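Local coordinates for protein CDP-glucose-4,6-dehydratase (Yersinia pseudotuberculosis, PDB 1RKX) that probably catalyses the NAD-dependent conversion of CDP-D-glucose to its 4-keto-6-deoxy derivative, as a dehydratase of the short-chain dehydrogenase/reductase superfamily, at residues N4-G9 with L245-Y250; K10-T15 with M32-K37. One frame throughout, in Å; residues are numbered along the deposited sequence.

Interaction 1. Residues N4-G9 with L245-Y250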
loop_
_atom_site.group_PDB
_atom_site.type_symbol
_atom_site.label_atom_id
_atom_site.label_comp_id
_atom_site.label_asym_id
_atom_site.label_seq_id
_atom_site.Cartn_x
_atom_site.Cartn_y
_atom_site.Cartn_z
ATOM N N ASN C 4 -29.934 -17.320 20.737
ATOM C CA ASN C 4 -30.581 -16.824 21.948
ATOM C C ASN C 4 -30.181 -17.667 23.154
ATOM O O ASN C 4 -29.958 -17.143 24.245
ATOM C CB ASN C 4 -32.100 -16.860 21.784
ATOM C CG ASN C 4 -32.570 -16.105 20.559
ATOM O OD1 ASN C 4 -32.318 -14.909 20.419
ATOM N ND2 ASN C 4 -33.256 -16.803 19.660
ATOM N N SER C 5 -30.101 -18.977 22.945
ATOM C CA SER C 5 -29.726 -19.910 23.998
ATOM C C SER C 5 -28.407 -19.510 24.653
ATOM O O SER C 5 -28.291 -19.510 25.879
ATOM C CB SER C 5 -29.607 -21.326 23.419
ATOM O OG SER C 5 -29.120 -22.241 24.384
ATOM N N PHE C 6 -27.423 -19.168 23.823
ATOM C CA PHE C 6 -26.093 -18.768 24.285
ATOM C C PHE C 6 -26.107 -17.633 25.305
ATOM O O PHE C 6 -25.388 -17.675 26.300
ATOM C CB PHE C 6 -25.233 -18.337 23.090
ATOM C CG PHE C 6 -23.914 -17.715 23.477
ATOM C CD1 PHE C 6 -22.819 -18.512 23.801
ATOM C CD2 PHE C 6 -23.776 -16.329 23.539
ATOM C CE1 PHE C 6 -21.605 -17.940 24.179
ATOM C CE2 PHE C 6 -22.563 -15.747 23.918
ATOM C CZ PHE C 6 -21.477 -16.554 24.237
ATOM N N TRP C 7 -26.921 -16.615 25.048
ATOM C CA TRP C 7 -26.991 -15.454 25.921
ATOM C C TRP C 7 -27.665 -15.663 27.266
ATOM O O TRP C 7 -27.450 -14.888 28.200
ATOM C CB TRP C 7 -27.648 -14.295 25.172
ATOM C CG TRP C 7 -26.810 -13.881 24.015
ATOM C CD1 TRP C 7 -26.938 -14.286 22.712
ATOM C CD2 TRP C 7 -25.617 -13.093 24.074
ATOM N NE1 TRP C 7 -25.891 -13.804 21.961
ATOM C CE2 TRP C 7 -25.066 -13.067 22.773
ATOM C CE3 TRP C 7 -24.955 -12.409 25.106
ATOM C CZ2 TRP C 7 -23.881 -12.381 22.473
ATOM C CZ3 TRP C 7 -23.773 -11.727 24.805
ATOM C CH2 TRP C 7 -23.252 -11.721 23.499
ATOM N N GLN C 8 -28.464 -16.717 27.373
ATOM C CA GLN C 8 -29.160 -17.002 28.620
ATOM C C GLN C 8 -28.190 -17.116 29.796
ATOM O O GLN C 8 -27.309 -17.973 29.808
ATOM C CB GLN C 8 -29.962 -18.301 28.487
ATOM C CG GLN C 8 -30.903 -18.569 29.651
ATOM C CD GLN C 8 -31.976 -17.502 29.790
ATOM O OE1 GLN C 8 -32.698 -17.203 28.838
ATOM N NE2 GLN C 8 -32.090 -16.926 30.984
ATOM N N GLY C 9 -28.353 -16.235 30.779
ATOM C CA GLY C 9 -27.500 -16.272 31.955
ATOM C C GLY C 9 -26.099 -15.689 31.841
ATOM O O GLY C 9 -25.361 -15.687 32.828
ATOM N N LEU C 245 -20.296 -11.629 16.759
ATOM C CA LEU C 245 -18.866 -11.607 17.033
ATOM C C LEU C 245 -18.579 -11.984 18.485
ATOM O O LEU C 245 -17.654 -12.745 18.759
ATOM C CB LEU C 245 -18.289 -10.215 16.749
ATOM C CG LEU C 245 -16.813 -10.003 17.105
ATOM C CD1 LEU C 245 -15.938 -10.953 16.308
ATOM C CD2 LEU C 245 -16.429 -8.551 16.826
ATOM N N ALA C 246 -19.368 -11.440 19.409
ATOM C CA ALA C 246 -19.180 -11.727 20.827
ATOM C C ALA C 246 -19.274 -13.226 21.085
ATOM O O ALA C 246 -18.468 -13.794 21.823
ATOM C CB ALA C 246 -20.230 -10.996 21.653
ATOM N N GLN C 247 -20.269 -13.858 20.477
ATOM C CA GLN C 247 -20.459 -15.287 20.666
ATOM C C GLN C 247 -19.237 -16.052 20.178
ATOM O O GLN C 247 -18.753 -16.957 20.855
ATOM C CB GLN C 247 -21.708 -15.765 19.918
ATOM C CG GLN C 247 -22.259 -17.063 20.475
ATOM C CD GLN C 247 -23.415 -17.605 19.667
ATOM O OE1 GLN C 247 -24.247 -16.845 19.159
ATOM N NE2 GLN C 247 -23.487 -18.928 19.554
ATOM N N LYS C 248 -18.726 -15.677 19.010
ATOM C CA LYS C 248 -17.561 -16.348 18.455
ATOM C C LYS C 248 -16.305 -16.116 19.285
ATOM O O LYS C 248 -15.512 -17.032 19.471
ATOM C CB LYS C 248 -17.332 -15.919 17.005
ATOM C CG LYS C 248 -18.305 -16.567 16.035
ATOM C CD LYS C 248 -17.899 -16.331 14.596
ATOM C CE LYS C 248 -18.723 -17.185 13.643
ATOM N NZ LYS C 248 -20.178 -16.892 13.735
ATOM N N LEU C 249 -16.122 -14.894 19.779
ATOM C CA LEU C 249 -14.965 -14.589 20.616
ATOM C C LEU C 249 -15.028 -15.451 21.876
ATOM O O LEU C 249 -14.012 -15.953 22.356
ATOM C CB LEU C 249 -14.972 -13.110 21.019
ATOM C CG LEU C 249 -14.620 -12.085 19.935
ATOM C CD1 LEU C 249 -15.032 -10.691 20.397
ATOM C CD2 LEU C 249 -13.137 -12.153 19.628
ATOM N N TYR C 250 -16.237 -15.614 22.402
ATOM C CA TYR C 250 -16.448 -16.394 23.615
ATOM C C TYR C 250 -16.167 -17.879 23.401
ATOM O O TYR C 250 -15.351 -18.476 24.107
ATOM C CB TYR C 250 -17.892 -16.218 24.097
ATOM C CG TYR C 250 -18.179 -16.829 25.455
ATOM C CD1 TYR C 250 -18.267 -16.031 26.594
ATOM C CD2 TYR C 250 -18.356 -18.207 25.603
ATOM C CE1 TYR C 250 -18.526 -16.582 27.846
ATOM C CE2 TYR C 250 -18.610 -18.772 26.854
ATOM C CZ TYR C 250 -18.695 -17.955 27.969
ATOM O OH TYR C 250 -18.947 -18.506 29.207
HETATM O O HOH W 1 -24.836 -14.426 19.295
#
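One water links Trp7 to Gln247. It accepts the indole N-H, with Trp7 NE1 2.9 Å from its oxygen. It donates to Gln247 OE1 at 2.5 Å, an unusually short distance that should not be read as strength. That same OE1 also takes a weak hydrogen bond from Asn3 N, just before helix 4-7. No hydrogen bond passes directly between the segments. The rest of the contact is apolar, and Phe6 carries most of it. Gln247 lays its methylene chain over the ring: Gln247 CG sits 3.4 Å from the centroid of Phe6, over the centre of the face, a CH-pi contact. Gln247 CG is anti to its own N (chi1 -158°), and the chain beyond it is extended, which carries CG over the Phe6 ring. The two side chains slide past each other in opposite directions. The amide and ring planes are only 17° apart. Phe6 also points its edge at the face of Tyr250. The planes stand at 82°, and Phe6 CZ comes to 3.5 Å from Tyr250 CG, a T-shaped pair. Next to it, the indole edge of Trp7 meets Ala246, with Trp7 CH2 3.6 Å from Ala246 CB. Lys10 is a cation-pi partner of both Phe6 and Tyr250, whose OH bonds to Glu82. Helices 4-7 and 236-251 pack side by side on the central sheet, where Trp7, Ala246 and Tyr250 all touch strand 83-86. The contact between the segments thus rests mainly on dispersion around Phe6, while the water gives the indole N-H of buried Trp7 an acceptor that the facing segment does not supply directly.

Interaction 2. Residues K10-T15 with M32-K37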
loop_
_atom_site.group_PDB
_atom_site.type_symbol
_atom_site.label_atom_id
_atom_site.label_comp_id
_atom_site.label_asym_id
_atom_site.label_seq_id
_atom_site.Cartn_x
_atom_site.Cartn_y
_atom_site.Cartn_z
ATOM N N LYS C 10 -25.710 -15.211 30.661
ATOM C CA LYS C 10 -24.376 -14.630 30.497
ATOM C C LYS C 10 -24.294 -13.286 31.206
ATOM O O LYS C 10 -25.230 -12.487 31.147
ATOM C CB LYS C 10 -24.044 -14.434 29.013
ATOM C CG LYS C 10 -23.808 -15.717 28.228
ATOM C CD LYS C 10 -22.557 -16.437 28.702
ATOM C CE LYS C 10 -22.242 -17.647 27.839
ATOM N NZ LYS C 10 -23.350 -18.656 27.855
ATOM N N ARG C 11 -23.178 -13.039 31.881
ATOM C CA ARG C 11 -22.989 -11.778 32.583
ATOM C C ARG C 11 -22.340 -10.814 31.591
ATOM O O ARG C 11 -21.170 -10.959 31.244
ATOM C CB ARG C 11 -22.097 -11.979 33.812
ATOM C CG ARG C 11 -22.646 -12.998 34.806
ATOM C CD ARG C 11 -21.749 -13.139 36.024
ATOM N NE ARG C 11 -21.838 -11.989 36.920
ATOM C CZ ARG C 11 -22.902 -11.689 37.659
ATOM N NH1 ARG C 11 -23.986 -12.455 37.615
ATOM N NH2 ARG C 11 -22.886 -10.623 38.452
ATOM N N VAL C 12 -23.116 -9.833 31.141
ATOM C CA VAL C 12 -22.648 -8.864 30.153
ATOM C C VAL C 12 -22.585 -7.444 30.710
ATOM O O VAL C 12 -23.561 -6.935 31.272
ATOM C CB VAL C 12 -23.571 -8.885 28.906
ATOM C CG1 VAL C 12 -22.972 -8.040 27.784
ATOM C CG2 VAL C 12 -23.778 -10.319 28.444
ATOM N N PHE C 13 -21.428 -6.812 30.537
ATOM C CA PHE C 13 -21.191 -5.453 31.009
ATOM C C PHE C 13 -21.206 -4.544 29.782
ATOM O O PHE C 13 -20.468 -4.777 28.829
ATOM C CB PHE C 13 -19.826 -5.383 31.699
ATOM C CG PHE C 13 -19.561 -4.079 32.408
ATOM C CD1 PHE C 13 -20.058 -3.854 33.687
ATOM C CD2 PHE C 13 -18.791 -3.088 31.805
ATOM C CE1 PHE C 13 -19.788 -2.656 34.364
ATOM C CE2 PHE C 13 -18.514 -1.887 32.468
ATOM C CZ PHE C 13 -19.013 -1.672 33.750
ATOM N N VAL C 14 -22.039 -3.511 29.811
ATOM C CA VAL C 14 -22.154 -2.599 28.681
ATOM C C VAL C 14 -21.925 -1.132 29.045
ATOM O O VAL C 14 -22.711 -0.554 29.792
ATOM C CB VAL C 14 -23.561 -2.696 28.037
ATOM C CG1 VAL C 14 -23.660 -1.736 26.849
ATOM C CG2 VAL C 14 -23.850 -4.131 27.608
ATOM N N THR C 15 -20.860 -0.523 28.528
ATOM C CA THR C 15 -20.654 0.894 28.805
ATOM C C THR C 15 -21.474 1.612 27.746
ATOM O O THR C 15 -21.603 1.117 26.620
ATOM C CB THR C 15 -19.167 1.337 28.681
ATOM O OG1 THR C 15 -18.722 1.197 27.322
ATOM C CG2 THR C 15 -18.285 0.510 29.602
ATOM N N MET C 32 -32.901 -11.751 25.553
ATOM C CA MET C 32 -32.310 -13.069 25.357
ATOM C C MET C 32 -31.909 -13.738 26.671
ATOM O O MET C 32 -31.260 -14.780 26.670
ATOM C CB MET C 32 -31.112 -12.983 24.407
ATOM C CG MET C 32 -31.501 -12.550 22.997
ATOM S SD MET C 32 -30.203 -12.791 21.771
ATOM C CE MET C 32 -29.004 -11.541 22.305
ATOM N N GLY C 33 -32.304 -13.129 27.787
ATOM C CA GLY C 33 -32.016 -13.700 29.094
ATOM C C GLY C 33 -30.656 -13.447 29.713
ATOM O O GLY C 33 -30.283 -14.113 30.679
ATOM N N ALA C 34 -29.902 -12.494 29.180
ATOM C CA ALA C 34 -28.588 -12.213 29.741
ATOM C C ALA C 34 -28.713 -11.393 31.019
ATOM O O ALA C 34 -29.720 -10.722 31.244
ATOM C CB ALA C 34 -27.727 -11.463 28.719
ATOM N N THR C 35 -27.687 -11.469 31.858
ATOM C CA THR C 35 -27.636 -10.701 33.098
ATOM C C THR C 35 -26.780 -9.500 32.715
ATOM O O THR C 35 -25.564 -9.611 32.579
ATOM C CB THR C 35 -26.955 -11.500 34.218
ATOM O OG1 THR C 35 -27.733 -12.672 34.494
ATOM C CG2 THR C 35 -26.837 -10.661 35.481
ATOM N N VAL C 36 -27.423 -8.357 32.533
ATOM C CA VAL C 36 -26.721 -7.164 32.084
ATOM C C VAL C 36 -26.507 -6.048 33.095
ATOM O O VAL C 36 -27.388 -5.744 33.907
ATOM C CB VAL C 36 -27.451 -6.545 30.874
ATOM C CG1 VAL C 36 -26.550 -5.525 30.186
ATOM C CG2 VAL C 36 -27.881 -7.645 29.903
ATOM N N LYS C 37 -25.327 -5.437 33.024
ATOM C CA LYS C 37 -24.982 -4.300 33.873
ATOM C C LYS C 37 -24.471 -3.204 32.946
ATOM O O LYS C 37 -23.664 -3.465 32.057
ATOM C CB LYS C 37 -23.890 -4.650 34.889
ATOM C CG LYS C 37 -23.522 -3.457 35.784
ATOM C CD LYS C 37 -22.519 -3.821 36.878
ATOM C CE LYS C 37 -22.236 -2.620 37.781
ATOM N NZ LYS C 37 -21.211 -2.911 38.826
#
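Arg11, Val12 and Phe13 pair in parallel register with Thr35, Val36 and Lys37, and the short strand axes are 4.7 Å apart at an angle of 24°. This is the first beta-alpha-beta unit of the Rossmann-type fold, with helix 20-31 making the crossover and ending in a Schellman motif with Gly33 as its C' residue, just before the second strand. Four backbone hydrogen bonds join the segments. Thr35 N reaches Lys10 O at 2.8 Å, and Thr35 O accepts from Val12 N. Val12 O then receives Lys37 N at 2.9 Å. Lys37 O takes Val14 N. Arg11 and Phe13 turn their backbone polar groups the other way, to strand 83-86, so strand 11-15 is bonded on both sides. CA-H...O contacts add to the seam, as from Phe13 CA to Lys37 O. The face with Val12, Val14 and Val36 lies under helix 20-31. There Val14 CG2 meets Val36 CG1 at 4.0 Å, the two side chains crossing at a slant. Ala34 CB touches Val12 CG2 nearby. Arg11, Phe13, Thr35 and Lys37 line the other face. Thr35 CG2 lies 4.0 Å from Arg11 NH1, the two side chains running side by side. Arg11 NE is bonded to Phe79 O. Lys37 CG is anti to the backbone N (chi1 180°) and the rest of the chain is extended, which runs it along the edge of the Phe13 ring. Lys37 CD lies 3.9 Å from Phe13 CE1, near the ring plane, and Lys37 NZ goes on to a salt bridge with Glu78 and a hydrogen bond to Ser75 O.

How the interactions relate
The centres of the two contacts are about 11 Å apart, and interaction 2 is nested in the chain loop closed by interaction 1. They touch directly: Gly9 N lies 2.9 Å from Gly33 O, a probable hydrogen bond, and Trp7 CD1 packs 3.5 Å from Met32 CE. Trp7 also touches Val12, so one indole serves both contacts. Helix 4-7 is followed, after a short loop, by strand 11-15. Interaction 2 is the nearer to the cofactor. The side chain of Val14 is about 8 Å from bound NAD and about 4 Å from that of Met87, an NAD-binding residue. Ala246 in interaction 1 is about 11 Å from Met87, between side chains.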